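Local atomic coordinates of ammonium transporter (Kuenenia stuttgartiensis, PDB entry 6EU6), a protein that probably senses ammonium at the membrane, as an Amt-family module linked to histidine-kinase signalling. Residues H10-Q24 with L92-T106. Sequence-based numbering, arbitrary orientation.
Sequences HLWVIMAACMVFLMQ and LSYSFFFFQMVFAST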
ATOM      1  N   HIS A  10      15.270  13.287  -7.255  1.00 30.78           N
ATOM      2  CA  HIS A  10      15.120  11.897  -7.700  1.00 29.71           C
ATOM      3  C   HIS A  10      14.371  11.030  -6.720  1.00 27.99           C
ATOM      4  O   HIS A  10      13.470  10.319  -7.088  1.00 27.15           O
ATOM      5  CB  HIS A  10      16.467  11.217  -7.968  1.00 32.79           C
ATOM      6  CG  HIS A  10      17.077  11.575  -9.274  1.00 32.77           C
ATOM      7  ND1 HIS A  10      16.711  10.973 -10.447  1.00 35.27           N
ATOM      8  CD2 HIS A  10      18.101  12.397  -9.587  1.00 43.14           C
ATOM      9  CE1 HIS A  10      17.424  11.455 -11.438  1.00 33.20           C
ATOM     10  NE2 HIS A  10      18.261  12.328 -10.947  1.00 38.24           N
ATOM     11  N   LEU A  11      14.763  11.094  -5.465  1.00 26.91           N
ATOM     12  CA  LEU A  11      14.146  10.308  -4.457  1.00 28.98           C
ATOM     13  C   LEU A  11      12.636  10.556  -4.428  1.00 32.57           C
ATOM     14  O   LEU A  11      11.846   9.583  -4.378  1.00 27.87           O
ATOM     15  CB  LEU A  11      14.773  10.600  -3.107  1.00 28.68           C
ATOM     16  CG  LEU A  11      14.180   9.898  -1.877  1.00 33.67           C
ATOM     17  CD1 LEU A  11      14.128   8.394  -2.082  1.00 37.12           C
ATOM     18  CD2 LEU A  11      15.014  10.269  -0.643  1.00 33.88           C
ATOM     19  N   TRP A  12      12.231  11.842  -4.422  1.00 30.97           N
ATOM     20  CA  TRP A  12      10.806  12.134  -4.294  1.00 28.15           C
ATOM     21  C   TRP A  12      10.055  11.687  -5.565  1.00 27.29           C
ATOM     22  O   TRP A  12       9.027  10.983  -5.491  1.00 26.88           O
ATOM     23  CB  TRP A  12      10.550  13.578  -3.981  1.00 28.46           C
ATOM     24  CG  TRP A  12       9.071  13.983  -4.048  1.00 31.08           C
ATOM     25  CD1 TRP A  12       8.549  15.063  -4.705  1.00 34.33           C
ATOM     26  CD2 TRP A  12       7.949  13.311  -3.444  1.00 33.82           C
ATOM     27  NE1 TRP A  12       7.208  15.108  -4.560  1.00 31.88           N
ATOM     28  CE2 TRP A  12       6.802  14.062  -3.772  1.00 33.01           C
ATOM     29  CE3 TRP A  12       7.803  12.124  -2.663  1.00 34.33           C
ATOM     30  CZ2 TRP A  12       5.505  13.682  -3.362  1.00 35.97           C
ATOM     31  CZ3 TRP A  12       6.507  11.731  -2.254  1.00 38.10           C
ATOM     32  CH2 TRP A  12       5.369  12.536  -2.604  1.00 36.64           C
ATOM     33  N   VAL A  13      10.585  12.028  -6.744  1.00 26.48           N
ATOM     34  CA  VAL A  13       9.894  11.706  -7.977  1.00 27.08           C
ATOM     35  C   VAL A  13       9.718  10.200  -8.084  1.00 28.37           C
ATOM     36  O   VAL A  13       8.680   9.720  -8.513  1.00 25.77           O
ATOM     37  CB  VAL A  13      10.598  12.347  -9.179  1.00 28.79           C
ATOM     38  CG1 VAL A  13      10.043  11.840 -10.489  1.00 31.46           C
ATOM     39  CG2 VAL A  13      10.413  13.872  -9.104  1.00 29.80           C
ATOM     40  N   ILE A  14      10.742   9.436  -7.713  1.00 26.13           N
ATOM     41  CA  ILE A  14      10.669   7.973  -7.854  1.00 30.47           C
ATOM     42  C   ILE A  14       9.721   7.381  -6.809  1.00 27.44           C
ATOM     43  O   ILE A  14       8.910   6.494  -7.114  1.00 26.82           O
ATOM     44  CB  ILE A  14      12.091   7.300  -7.926  1.00 33.08           C
ATOM     45  CG1 ILE A  14      12.055   6.023  -8.683  1.00 41.05           C
ATOM     46  CG2 ILE A  14      12.586   6.986  -6.552  1.00 36.04           C
ATOM     47  CD1 ILE A  14      11.867   6.131 -10.165  1.00 38.89           C
ATOM     48  N   MET A  15       9.741   7.924  -5.607  0.97 29.46           N
ATOM     49  CA  MET A  15       8.767   7.487  -4.579  0.97 28.67           C
ATOM     50  C   MET A  15       7.312   7.758  -5.036  0.97 29.86           C
ATOM     51  O   MET A  15       6.425   6.898  -4.941  0.97 27.52           O
ATOM     52  CB  MET A  15       9.029   8.162  -3.231  0.97 27.80           C
ATOM     53  CG  MET A  15       9.809   7.335  -2.209  0.97 49.38           C
ATOM     54  SD  MET A  15       8.940   5.713  -1.832  0.97 58.55           S
ATOM     55  CE  MET A  15       7.173   5.804  -2.035  0.97 61.37           C
ATOM     56  N   ALA A  16       7.070   8.968  -5.508  1.00 28.85           N
ATOM     57  CA  ALA A  16       5.769   9.344  -6.055  1.00 28.67           C
ATOM     58  C   ALA A  16       5.394   8.442  -7.180  1.00 26.26           C
ATOM     59  O   ALA A  16       4.241   8.051  -7.288  1.00 29.57           O
ATOM     60  CB  ALA A  16       5.798  10.795  -6.508  1.00 29.08           C
ATOM     61  N   ALA A  17       6.343   8.097  -8.035  1.00 26.72           N
ATOM     62  CA  ALA A  17       6.021   7.242  -9.138  1.00 24.38           C
ATOM     63  C   ALA A  17       5.544   5.852  -8.653  1.00 26.16           C
ATOM     64  O   ALA A  17       4.614   5.230  -9.213  1.00 26.70           O
ATOM     65  CB  ALA A  17       7.196   7.106 -10.085  1.00 28.03           C
ATOM     66  N   CYS A  18       6.203   5.354  -7.655  1.00 25.31           N
ATOM     67  CA  CYS A  18       5.820   4.085  -7.090  1.00 25.79           C
ATOM     68  C   CYS A  18       4.412   4.196  -6.461  1.00 24.03           C
ATOM     69  O   CYS A  18       3.612   3.256  -6.538  1.00 25.17           O
ATOM     70  CB  CYS A  18       6.809   3.614  -6.030  1.00 24.77           C
ATOM     71  SG  CYS A  18       8.450   3.232  -6.680  1.00 29.63           S
ATOM     72  N   MET A  19       4.097   5.330  -5.845  1.00 26.25           N
ATOM     73  CA  MET A  19       2.748   5.487  -5.287  1.00 25.19           C
ATOM     74  C   MET A  19       1.710   5.465  -6.420  1.00 23.26           C
ATOM     75  O   MET A  19       0.605   4.923  -6.298  1.00 24.16           O
ATOM     76  CB  MET A  19       2.641   6.793  -4.476  1.00 28.35           C
ATOM     77  CG  MET A  19       3.524   6.856  -3.287  1.00 27.75           C
ATOM     78  SD  MET A  19       3.679   8.450  -2.498  1.00 30.21           S
ATOM     79  CE  MET A  19       2.001   8.675  -1.851  1.00 29.52           C
ATOM     80  N   VAL A  20       2.029   6.135  -7.507  1.00 24.41           N
ATOM     81  CA  VAL A  20       1.157   6.105  -8.699  1.00 25.46           C
ATOM     82  C   VAL A  20       1.043   4.727  -9.332  1.00 24.87           C
ATOM     83  O   VAL A  20      -0.039   4.288  -9.778  1.00 23.84           O
ATOM     84  CB  VAL A  20       1.654   7.121  -9.760  1.00 26.66           C
ATOM     85  CG1 VAL A  20       0.818   7.009 -11.039  1.00 28.69           C
ATOM     86  CG2 VAL A  20       1.564   8.547  -9.178  1.00 28.19           C
ATOM     87  N   PHE A  21       2.130   3.944  -9.289  1.00 26.25           N
ATOM     88  CA  PHE A  21       2.006   2.550  -9.731  1.00 25.05           C
ATOM     89  C   PHE A  21       0.919   1.816  -8.924  1.00 24.41           C
ATOM     90  O   PHE A  21       0.149   1.007  -9.427  1.00 24.49           O
ATOM     91  CB  PHE A  21       3.364   1.795  -9.595  1.00 25.73           C
ATOM     92  CG  PHE A  21       3.266   0.382  -9.995  1.00 27.16           C
ATOM     93  CD1 PHE A  21       3.423   0.007 -11.328  1.00 27.15           C
ATOM     94  CD2 PHE A  21       3.001  -0.584  -9.058  1.00 26.48           C
ATOM     95  CE1 PHE A  21       3.361  -1.349 -11.686  1.00 27.41           C
ATOM     96  CE2 PHE A  21       2.897  -1.928  -9.427  1.00 27.85           C
ATOM     97  CZ  PHE A  21       3.056  -2.304 -10.743  1.00 28.39           C
ATOM     98  N   LEU A  22       0.905   2.088  -7.634  1.00 25.88           N
ATOM     99  CA  LEU A  22      -0.044   1.436  -6.743  1.00 29.45           C
ATOM    100  C   LEU A  22      -1.526   1.819  -7.026  1.00 29.89           C
ATOM    101  O   LEU A  22      -2.419   1.026  -6.719  1.00 27.58           O
ATOM    102  CB  LEU A  22       0.280   1.795  -5.289  1.00 32.35           C
ATOM    103  CG  LEU A  22      -0.244   0.820  -4.252  1.00 36.22           C
ATOM    104  CD1 LEU A  22       0.366  -0.537  -4.448  1.00 35.23           C
ATOM    105  CD2 LEU A  22       0.103   1.345  -2.868  1.00 43.27           C
ATOM    106  N   MET A  23      -1.742   2.934  -7.717  1.00 27.17           N
ATOM    107  CA  MET A  23      -3.060   3.242  -8.265  1.00 29.15           C
ATOM    108  C   MET A  23      -3.525   2.185  -9.216  1.00 27.19           C
ATOM    109  O   MET A  23      -4.690   1.987  -9.359  1.00 27.41           O
ATOM    110  CB  MET A  23      -3.064   4.603  -8.943  1.00 28.20           C
ATOM    111  CG  MET A  23      -2.848   5.721  -7.968  1.00 29.51           C
ATOM    112  SD  MET A  23      -2.725   7.320  -8.805  1.00 31.28           S
ATOM    113  CE  MET A  23      -4.414   7.704  -9.258  1.00 33.98           C
ATOM    114  N   GLN A  24      -2.619   1.498  -9.889  1.00 26.45           N
ATOM    115  CA  GLN A  24      -3.030   0.420 -10.796  1.00 28.56           C
ATOM    116  C   GLN A  24      -3.809  -0.677 -10.018  1.00 27.65           C
ATOM    117  O   GLN A  24      -4.755  -1.337 -10.519  1.00 26.46           O
ATOM    118  CB  GLN A  24      -1.813  -0.194 -11.495  1.00 28.10           C
ATOM    119  CG  GLN A  24      -1.102   0.756 -12.430  1.00 29.79           C
ATOM    120  CD  GLN A  24      -1.902   0.995 -13.717  1.00 30.66           C
ATOM    121  OE1 GLN A  24      -2.163   0.075 -14.530  1.00 30.71           O
ATOM    122  NE2 GLN A  24      -2.363   2.182 -13.861  1.00 27.82           N
ATOM    123  N   LEU A  92      16.425  14.888 -14.155  1.00 39.40           N
ATOM    124  CA  LEU A  92      15.744  13.731 -13.583  1.00 35.55           C
ATOM    125  C   LEU A  92      15.751  12.401 -14.316  1.00 38.96           C
ATOM    126  O   LEU A  92      15.333  11.409 -13.800  1.00 35.57           O
ATOM    127  CB  LEU A  92      14.326  14.100 -13.231  1.00 38.49           C
ATOM    128  CG  LEU A  92      14.214  15.040 -12.059  1.00 42.18           C
ATOM    129  CD1 LEU A  92      12.825  15.089 -11.528  1.00 51.14           C
ATOM    130  CD2 LEU A  92      15.166  14.624 -10.979  1.00 52.57           C
ATOM    131  N   SER A  93      16.236  12.422 -15.531  1.00 35.42           N
ATOM    132  CA  SER A  93      16.371  11.258 -16.398  1.00 35.55           C
ATOM    133  C   SER A  93      15.418  10.066 -16.218  1.00 32.09           C
ATOM    134  O   SER A  93      14.271  10.175 -16.482  1.00 29.98           O
ATOM    135  CB  SER A  93      17.830  10.815 -16.454  1.00 37.58           C
ATOM    136  OG  SER A  93      18.280  10.295 -15.249  1.00 37.94           O
ATOM    137  N   TYR A  94      15.927   8.956 -15.728  1.00 30.36           N
ATOM    138  CA  TYR A  94      15.120   7.771 -15.544  1.00 32.85           C
ATOM    139  C   TYR A  94      13.959   7.944 -14.584  1.00 30.90           C
ATOM    140  O   TYR A  94      12.945   7.369 -14.794  1.00 29.56           O
ATOM    141  CB  TYR A  94      15.973   6.604 -15.112  1.00 35.13           C
ATOM    142  CG  TYR A  94      17.014   6.287 -16.105  1.00 36.60           C
ATOM    143  CD1 TYR A  94      16.694   5.651 -17.259  1.00 37.21           C
ATOM    144  CD2 TYR A  94      18.300   6.689 -15.915  1.00 41.29           C
ATOM    145  CE1 TYR A  94      17.644   5.379 -18.192  1.00 49.61           C
ATOM    146  CE2 TYR A  94      19.261   6.416 -16.838  1.00 49.00           C
ATOM    147  CZ  TYR A  94      18.917   5.771 -17.975  1.00 48.07           C
ATOM    148  OH  TYR A  94      19.859   5.502 -18.890  1.00 67.62           O
ATOM    149  N   SER A  95      14.145   8.731 -13.544  1.00 27.74           N
ATOM    150  CA  SER A  95      13.101   8.977 -12.579  1.00 31.17           C
ATOM    151  C   SER A  95      11.919   9.654 -13.260  1.00 27.32           C
ATOM    152  O   SER A  95      10.816   9.250 -13.105  1.00 26.12           O
ATOM    153  CB  SER A  95      13.656   9.781 -11.424  1.00 33.88           C
ATOM    154  OG  SER A  95      14.763   9.107 -10.897  1.00 32.58           O
ATOM    155  N   PHE A  96      12.204  10.697 -14.016  1.00 28.96           N
ATOM    156  CA  PHE A  96      11.197  11.396 -14.803  1.00 31.33           C
ATOM    157  C   PHE A  96      10.537  10.416 -15.745  1.00 28.88           C
ATOM    158  O   PHE A  96       9.329  10.418 -15.926  1.00 28.51           O
ATOM    159  CB  PHE A  96      11.843  12.492 -15.610  1.00 30.29           C
ATOM    160  CG  PHE A  96      10.876  13.275 -16.417  1.00 30.48           C
ATOM    161  CD1 PHE A  96      10.140  14.314 -15.850  1.00 31.87           C
ATOM    162  CD2 PHE A  96      10.675  12.968 -17.743  1.00 26.70           C
ATOM    163  CE1 PHE A  96       9.257  15.056 -16.643  1.00 34.84           C
ATOM    164  CE2 PHE A  96       9.776  13.683 -18.537  1.00 25.78           C
ATOM    165  CZ  PHE A  96       9.082  14.747 -17.991  1.00 30.24           C
ATOM    166  N   PHE A  97      11.342   9.606 -16.426  1.00 28.97           N
ATOM    167  CA  PHE A  97      10.825   8.662 -17.395  1.00 27.04           C
ATOM    168  C   PHE A  97       9.816   7.671 -16.743  1.00 30.25           C
ATOM    169  O   PHE A  97       8.728   7.438 -17.294  1.00 26.63           O
ATOM    170  CB  PHE A  97      11.970   7.883 -17.999  1.00 29.54           C
ATOM    171  CG  PHE A  97      11.599   7.100 -19.194  1.00 28.61           C
ATOM    172  CD1 PHE A  97      11.119   5.826 -19.089  1.00 30.73           C
ATOM    173  CD2 PHE A  97      11.827   7.619 -20.457  1.00 33.16           C
ATOM    174  CE1 PHE A  97      10.785   5.081 -20.202  1.00 32.90           C
ATOM    175  CE2 PHE A  97      11.543   6.858 -21.571  1.00 35.01           C
ATOM    176  CZ  PHE A  97      10.984   5.591 -21.443  1.00 34.22           C
ATOM    177  N   PHE A  98      10.154   7.162 -15.554  1.00 25.55           N
ATOM    178  CA  PHE A  98       9.296   6.183 -14.949  1.00 25.20           C
ATOM    179  C   PHE A  98       8.019   6.831 -14.430  1.00 26.50           C
ATOM    180  O   PHE A  98       6.937   6.237 -14.536  1.00 26.68           O
ATOM    181  CB  PHE A  98      10.020   5.434 -13.822  1.00 23.52           C
ATOM    182  CG  PHE A  98       9.185   4.331 -13.219  1.00 25.54           C
ATOM    183  CD1 PHE A  98       8.621   3.328 -14.019  1.00 30.43           C
ATOM    184  CD2 PHE A  98       8.856   4.354 -11.885  1.00 29.73           C
ATOM    185  CE1 PHE A  98       7.775   2.363 -13.495  1.00 34.30           C
ATOM    186  CE2 PHE A  98       8.019   3.373 -11.345  1.00 29.06           C
ATOM    187  CZ  PHE A  98       7.491   2.374 -12.145  1.00 31.89           C
ATOM    188  N   PHE A  99       8.175   8.004 -13.833  1.00 26.82           N
ATOM    189  CA  PHE A  99       7.047   8.843 -13.431  1.00 27.96           C
ATOM    190  C   PHE A  99       6.050   9.074 -14.561  1.00 28.08           C
ATOM    191  O   PHE A  99       4.850   8.814 -14.422  1.00 25.20           O
ATOM    192  CB  PHE A  99       7.560  10.132 -12.833  1.00 28.79           C
ATOM    193  CG  PHE A  99       6.483  10.986 -12.165  1.00 29.71           C
ATOM    194  CD1 PHE A  99       6.008  10.685 -10.911  1.00 30.72           C
ATOM    195  CD2 PHE A  99       5.960  12.078 -12.801  1.00 29.70           C
ATOM    196  CE1 PHE A  99       5.014  11.504 -10.283  1.00 32.19           C
ATOM    197  CE2 PHE A  99       5.003  12.896 -12.185  1.00 29.54           C
ATOM    198  CZ  PHE A  99       4.499  12.584 -10.923  1.00 30.59           C
ATOM    199  N   GLN A 100       6.557   9.406 -15.729  1.00 25.78           N
ATOM    200  CA  GLN A 100       5.666   9.650 -16.827  1.00 27.96           C
ATOM    201  C   GLN A 100       5.126   8.313 -17.346  1.00 28.86           C
ATOM    202  O   GLN A 100       4.038   8.289 -17.841  1.00 26.23           O
ATOM    203  CB  GLN A 100       6.378  10.424 -17.951  1.00 29.70           C
ATOM    204  CG  GLN A 100       6.854  11.830 -17.568  1.00 28.21           C
ATOM    205  CD  GLN A 100       5.675  12.748 -17.218  1.00 26.86           C
ATOM    206  OE1 GLN A 100       4.590  12.567 -17.703  1.00 28.27           O
ATOM    207  NE2 GLN A 100       5.898  13.696 -16.323  1.00 32.87           N
ATOM    208  N   MET A 101       5.871   7.190 -17.234  1.00 27.16           N
ATOM    209  CA  MET A 101       5.320   5.912 -17.634  1.00 26.39           C
ATOM    210  C   MET A 101       4.086   5.543 -16.811  1.00 26.35           C
ATOM    211  O   MET A 101       3.090   5.067 -17.346  1.00 25.48           O
ATOM    212  CB  MET A 101       6.386   4.787 -17.524  1.00 27.40           C
ATOM    213  CG  MET A 101       5.894   3.418 -17.935  1.00 32.69           C
ATOM    214  SD  MET A 101       7.230   2.183 -17.780  1.00 31.54           S
ATOM    215  CE  MET A 101       8.111   2.690 -19.244  1.00 35.99           C
ATOM    216  N   VAL A 102       4.176   5.716 -15.489  1.00 24.28           N
ATOM    217  CA  VAL A 102       3.030   5.345 -14.685  1.00 25.11           C
ATOM    218  C   VAL A 102       1.841   6.326 -14.920  1.00 25.59           C
ATOM    219  O   VAL A 102       0.688   5.947 -14.769  1.00 25.22           O
ATOM    220  CB  VAL A 102       3.380   5.141 -13.191  1.00 24.07           C
ATOM    221  CG1 VAL A 102       4.384   3.990 -13.057  1.00 27.19           C
ATOM    222  CG2 VAL A 102       3.935   6.375 -12.532  1.00 26.97           C
ATOM    223  N   PHE A 103       2.117   7.599 -15.228  1.00 25.27           N
ATOM    224  CA  PHE A 103       1.040   8.477 -15.767  1.00 23.75           C
ATOM    225  C   PHE A 103       0.337   7.878 -16.993  1.00 26.68           C
ATOM    226  O   PHE A 103      -0.883   7.828 -17.076  1.00 26.03           O
ATOM    227  CB  PHE A 103       1.606   9.892 -16.040  1.00 26.76           C
ATOM    228  CG  PHE A 103       1.585  10.800 -14.850  1.00 25.90           C
ATOM    229  CD1 PHE A 103       1.865  10.319 -13.588  1.00 28.16           C
ATOM    230  CD2 PHE A 103       1.358  12.141 -15.004  1.00 31.70           C
ATOM    231  CE1 PHE A 103       1.845  11.146 -12.489  1.00 28.18           C
ATOM    232  CE2 PHE A 103       1.272  12.965 -13.895  1.00 31.98           C
ATOM    233  CZ  PHE A 103       1.548  12.477 -12.645  1.00 30.68           C
ATOM    234  N   ALA A 104       1.117   7.379 -17.949  1.00 26.72           N
ATOM    235  CA  ALA A 104       0.556   6.795 -19.142  1.00 27.73           C
ATOM    236  C   ALA A 104      -0.280   5.557 -18.775  1.00 28.94           C
ATOM    237  O   ALA A 104      -1.347   5.372 -19.349  1.00 25.70           O
ATOM    238  CB  ALA A 104       1.631   6.402 -20.177  1.00 28.30           C
ATOM    239  N   SER A 105       0.202   4.727 -17.837  1.00 23.89           N
ATOM    240  CA  SER A 105      -0.552   3.598 -17.422  1.00 25.00           C
ATOM    241  C   SER A 105      -1.892   3.975 -16.790  1.00 22.84           C
ATOM    242  O   SER A 105      -2.860   3.174 -16.855  1.00 24.97           O
ATOM    243  CB  SER A 105       0.263   2.761 -16.443  1.00 24.80           C
ATOM    244  OG  SER A 105       1.421   2.268 -17.138  1.00 28.53           O
ATOM    245  N   THR A 106      -1.884   5.069 -16.061  1.00 24.02           N
ATOM    246  CA  THR A 106      -3.139   5.648 -15.481  1.00 24.41           C
ATOM    247  C   THR A 106      -4.147   6.011 -16.587  1.00 25.82           C
ATOM    248  O   THR A 106      -5.299   5.662 -16.567  1.00 25.87           O
ATOM    249  CB  THR A 106      -2.833   6.841 -14.595  1.00 26.41           C
ATOM    250  OG1 THR A 106      -1.825   6.483 -13.658  1.00 26.17           O
ATOM    251  CG2 THR A 106      -4.018   7.273 -13.825  1.00 26.11           C
TER
HETATM  252  O   HOH W   1      -1.495   4.264 -11.986  1.00 31.58           O
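Helix 10-24 runs nearly parallel to helix 93-106, their axes inclined by 21° and 8.7 Å apart at closest approach, with Ala17 facing Phe99 where the backbones draw nearest. At the His10 end of the contact, His10 ND1 and Ser95 OG share an almost straight hydrogen bond of 2.7 Å, the hydroxyl lying in the plane of the imidazole at its edge. Leu92 CD2 sits over the middle of one ring face in a CH-pi contact, 3.8 Å from the centroid of the His10 ring, while its other methyl, CD1, meets Val13 CG2 tip to tip. Further along, the small Ala17 CB nestles among Phe98 CD2, 3.7 Å away, Phe99 and Val102. With CG anti to the backbone N (chi1 -176°), the Phe98 side chain crosses that of Ile14 at about a right angle, bringing CD2 near Ile14 CD1. Both helices are transmembrane elements of the Amt fold, and this seam lies close to the trimer interface: Phe221 of a second subunit stacks edge-to-face on both Phe21 and Phe98. Val20 CG1 then packs 3.5 Å from Val102 CG2. Beyond it a water donates to Val20 O and Thr106 OG1 and accepts from Gln24 NE2 at 2.9 Å. The Gln24 chain, bent at chi2 (-73°), brings NE2 also within a weak hydrogen bond of Ser105 O (3.2 Å), while OE1 hydrogen-bonds Thr51 OG1 on helix 40-67, and Ser54 OG of that helix hydrogen-bonds Ser105 OG.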